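Local coordinates for protein catechol 1,2-dioxygenase (PDB 1DMH) that uses a ferric ion to cleave the aromatic ring of catechol with O2, yielding cis,cis-muconate in the beta-ketoadipate pathway, at residues Y83-M86 and R87-A90; R294-G298 and V299-V303. All coordinates share one frame; numbering follows the deposited sequence.

Interaction 1: Y83-M86 and R87-A90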
# COMPACT_ATOMS: atom_id res chain seq x y z
N TYR A 83 18.57 -0.17 -4.55
CA TYR A 83 18.79 1.24 -4.89
C TYR A 83 19.35 2.00 -3.67
O TYR A 83 20.27 2.81 -3.81
CB TYR A 83 17.48 1.91 -5.34
CG TYR A 83 17.58 3.41 -5.64
CD1 TYR A 83 18.52 3.91 -6.56
CD2 TYR A 83 16.68 4.30 -5.08
CE1 TYR A 83 18.53 5.28 -6.91
CE2 TYR A 83 16.67 5.66 -5.42
CZ TYR A 83 17.59 6.15 -6.34
OH TYR A 83 17.51 7.47 -6.70
N LEU A 84 18.78 1.75 -2.49
CA LEU A 84 19.23 2.38 -1.26
C LEU A 84 20.68 1.98 -0.97
O LEU A 84 21.45 2.79 -0.47
CB LEU A 84 18.32 2.00 -0.08
CG LEU A 84 16.86 2.51 -0.18
CD1 LEU A 84 16.04 2.01 1.02
CD2 LEU A 84 16.82 4.02 -0.27
N ASP A 85 21.05 0.73 -1.28
CA ASP A 85 22.43 0.31 -1.08
C ASP A 85 23.32 1.04 -2.08
O ASP A 85 24.46 1.40 -1.76
CB ASP A 85 22.64 -1.19 -1.30
CG ASP A 85 22.07 -2.05 -0.16
OD1 ASP A 85 21.81 -1.54 0.95
OD2 ASP A 85 21.91 -3.27 -0.39
N MET A 86 22.83 1.24 -3.30
CA MET A 86 23.66 1.94 -4.28
C MET A 86 23.96 3.35 -3.77
O MET A 86 25.07 3.86 -3.95
CB MET A 86 22.94 2.03 -5.64
CG MET A 86 22.77 0.68 -6.31
SD MET A 86 21.83 0.80 -7.86
CE MET A 86 23.09 1.60 -8.94
N ARG A 87 22.97 3.97 -3.13
CA ARG A 87 23.17 5.30 -2.60
C ARG A 87 24.22 5.24 -1.49
O ARG A 87 25.13 6.08 -1.44
CB ARG A 87 21.86 5.86 -2.07
CG ARG A 87 20.82 6.11 -3.14
CD ARG A 87 19.53 6.56 -2.49
NE ARG A 87 19.64 7.92 -1.96
CZ ARG A 87 19.17 8.32 -0.78
NH1 ARG A 87 18.55 7.47 0.06
NH2 ARG A 87 19.29 9.60 -0.44
N MET A 88 24.10 4.24 -0.61
CA MET A 88 25.08 4.09 0.46
C MET A 88 26.49 3.88 -0.09
O MET A 88 27.46 4.45 0.44
CB MET A 88 24.68 2.95 1.38
CG MET A 88 23.54 3.35 2.27
SD MET A 88 23.15 2.08 3.50
CE MET A 88 21.88 1.09 2.71
N ASP A 89 26.61 3.07 -1.14
CA ASP A 89 27.93 2.86 -1.76
C ASP A 89 28.50 4.15 -2.34
O ASP A 89 29.69 4.45 -2.17
CB ASP A 89 27.87 1.83 -2.87
CG ASP A 89 27.68 0.43 -2.36
OD1 ASP A 89 27.98 0.17 -1.18
OD2 ASP A 89 27.25 -0.41 -3.15
N ALA A 90 27.64 4.91 -3.02
CA ALA A 90 28.06 6.17 -3.60
C ALA A 90 28.57 7.11 -2.50
O ALA A 90 29.61 7.75 -2.64
CB ALA A 90 26.88 6.82 -4.34
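Arg87 passes its aliphatic arm across Tyr83, one helical turn earlier, and CD settles over one face of the phenol ring, offset toward the rim, 4.2 Å from CE2. Ring and guanidinium planes stand 33° apart, and it is the methylene, not the charged group, that covers the ring. Two torsions bring this about: Tyr83 has CG anti to its backbone N (chi1 177°), which stands the ring out from the helix on the side of Arg87, while the Arg87 chain runs back toward it and bends at chi3 (72°). Leu84 lies alongside the same arginine and points the same way; its CD2 meets the guanidinium near its plane, at the edge, 3.9 Å from Arg87 NH1. The polar ends of this cluster reach the second subunit, where Tyr83 OH bonds to Tyr42 O and Arg87 NH1 to Ile50 O; the rings of Tyr83 and of Tyr42 in that subunit also stack.

Another flank of the helix carries Asp85 and Met88, whose side chains cross at a slant. Met88 is bent at its last torsion, which carries the methyl back along the helix until CE lies 3.2 Å from Asp85 OD1, a tight carbon-oxygen approach. Met88 CG also sits 3.5 Å from Leu84 O. Asp89 holds CG close to Asp85 O, and its carboxylate forms salt bridges with Arg258 and Arg103.

Beneath the side chains runs an unbroken i to i+4 series of backbone hydrogen bonds, from Arg87 N to Tyr83 O (3.0 Å) through to Ala90 N to Met86 O (2.9 Å). The arrangement is regular alpha helix with i to i+4 side-chain packing, and it belongs to the N-terminal helical zipper that forms the dimer axis of this intradiol dioxygenase.

Interaction 2: R294-G298 and V299-V303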
# COMPACT_ATOMS: atom_id res chain seq x y z
N ARG A 294 35.59 1.37 9.68
CA ARG A 294 35.57 2.20 10.88
C ARG A 294 34.43 3.21 10.85
O ARG A 294 33.92 3.57 9.78
CB ARG A 294 36.87 3.01 11.00
CG ARG A 294 38.08 2.27 11.51
CD ARG A 294 39.11 3.31 11.98
NE ARG A 294 40.26 2.70 12.65
CZ ARG A 294 41.24 2.04 12.03
NH1 ARG A 294 41.21 1.90 10.71
NH2 ARG A 294 42.25 1.54 12.74
N LEU A 295 34.04 3.66 12.04
CA LEU A 295 33.00 4.66 12.20
C LEU A 295 33.46 5.93 11.48
O LEU A 295 34.66 6.11 11.24
CB LEU A 295 32.76 4.96 13.68
CG LEU A 295 32.18 3.82 14.51
CD1 LEU A 295 32.12 4.24 15.96
CD2 LEU A 295 30.79 3.44 14.01
N VAL A 296 32.52 6.80 11.13
CA VAL A 296 32.85 8.03 10.44
C VAL A 296 32.58 9.15 11.43
O VAL A 296 31.44 9.40 11.82
CB VAL A 296 31.98 8.19 9.16
CG1 VAL A 296 32.28 9.50 8.47
CG2 VAL A 296 32.25 7.03 8.22
N ASP A 297 33.66 9.80 11.86
CA ASP A 297 33.61 10.87 12.85
C ASP A 297 32.83 10.42 14.07
O ASP A 297 31.91 11.11 14.56
CB ASP A 297 33.01 12.16 12.26
CG ASP A 297 33.85 12.73 11.10
OD1 ASP A 297 35.10 12.88 11.25
OD2 ASP A 297 33.25 13.03 10.04
N GLY A 298 33.20 9.23 14.56
CA GLY A 298 32.57 8.65 15.72
C GLY A 298 31.17 8.13 15.56
O GLY A 298 30.55 7.75 16.54
N VAL A 299 30.64 8.10 14.34
CA VAL A 299 29.28 7.60 14.15
C VAL A 299 29.12 6.64 12.99
O VAL A 299 29.88 6.67 12.01
CB VAL A 299 28.26 8.76 13.93
CG1 VAL A 299 28.24 9.69 15.13
CG2 VAL A 299 28.63 9.52 12.67
N ASP A 300 28.11 5.77 13.11
CA ASP A 300 27.79 4.81 12.05
C ASP A 300 26.82 5.52 11.13
O ASP A 300 25.61 5.57 11.41
CB ASP A 300 27.12 3.55 12.60
CG ASP A 300 26.99 2.49 11.54
OD1 ASP A 300 26.94 2.86 10.35
OD2 ASP A 300 26.95 1.30 11.87
N ASN A 301 27.33 6.07 10.04
CA ASN A 301 26.51 6.84 9.12
C ASN A 301 25.57 6.02 8.23
O ASN A 301 24.77 6.60 7.48
CB ASN A 301 27.38 7.73 8.23
CG ASN A 301 28.37 6.95 7.39
OD1 ASN A 301 28.82 7.43 6.34
ND2 ASN A 301 28.75 5.76 7.84
N GLN A 302 25.63 4.70 8.32
CA GLN A 302 24.79 3.90 7.46
C GLN A 302 23.89 2.85 8.14
O GLN A 302 23.21 2.09 7.45
CB GLN A 302 25.68 3.28 6.36
CG GLN A 302 26.97 2.53 6.86
CD GLN A 302 26.70 1.09 7.34
OE1 GLN A 302 26.53 0.80 8.54
NE2 GLN A 302 26.65 0.19 6.38
N VAL A 303 23.85 2.82 9.47
CA VAL A 303 22.99 1.84 10.13
C VAL A 303 21.55 2.17 9.79
O VAL A 303 21.17 3.34 9.72
CB VAL A 303 22.95 1.87 11.69
CG1 VAL A 303 23.19 0.50 12.22
CG2 VAL A 303 23.83 2.93 12.25
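Val296 and Val299 bond to each other twice through their backbones, closing a tight two-residue beta hairpin: a type I' turn with Asp297 and Gly298 at its corners. Val296 N gives a nearly straight bond to Val299 O (2.8 Å, N-H...O 164°). The return bond, Val299 N to Val296 O at 2.9 Å, is more skewed, for the donor stands well above the carbonyl plane, 64° out of it. Both corner residues take positive phi, as this turn type requires.

Just beyond the hairpin, Asp300 makes an Asx turn. Its OD1 accepts from Gln302 N at 3.0 Å, on the anti side of the carboxylate and 25° out of its plane. The other oxygen, OD2, takes a bond from Lys236 N, so the two bonds fix the rotation of the carboxylate. Leu295 is paired by backbone hydrogen bonding with Gly233.

Side-chain packing is thin, in keeping with a surface turn. Val296 crosses the side chain of Asn301 at a slant and also touches Ile97, while Leu295 reaches along the returning arm of the turn, its CD2 3.9 Å from Asp300 CB. Val299 points away from the first arm overall, but its CG2, set between its own backbone N and carbonyl carbon, lies 2.9 Å from Val296 O, too short for a comfortable contact and doubtful in detail.

Overall arrangement
From the N terminus, the chain first reaches interaction 1, midway along helix 80-94, where one helical turn packs on the next and no loop is closed. It then runs through the strands of the mixed sheet and leaves the last of these, 283-291, before interaction 2 folds 294-303 into a hairpin ahead of strand 309-310. The two are in series, neither nested nor crossed, with centres about 16 Å apart. They meet where Met88 SD packs 3.9 Å from Gln302 O, and Asn301 also touches Glu91 of the same helix. The loop beyond the catalytic domain's last long strand thus lies against the helix that faces the second subunit.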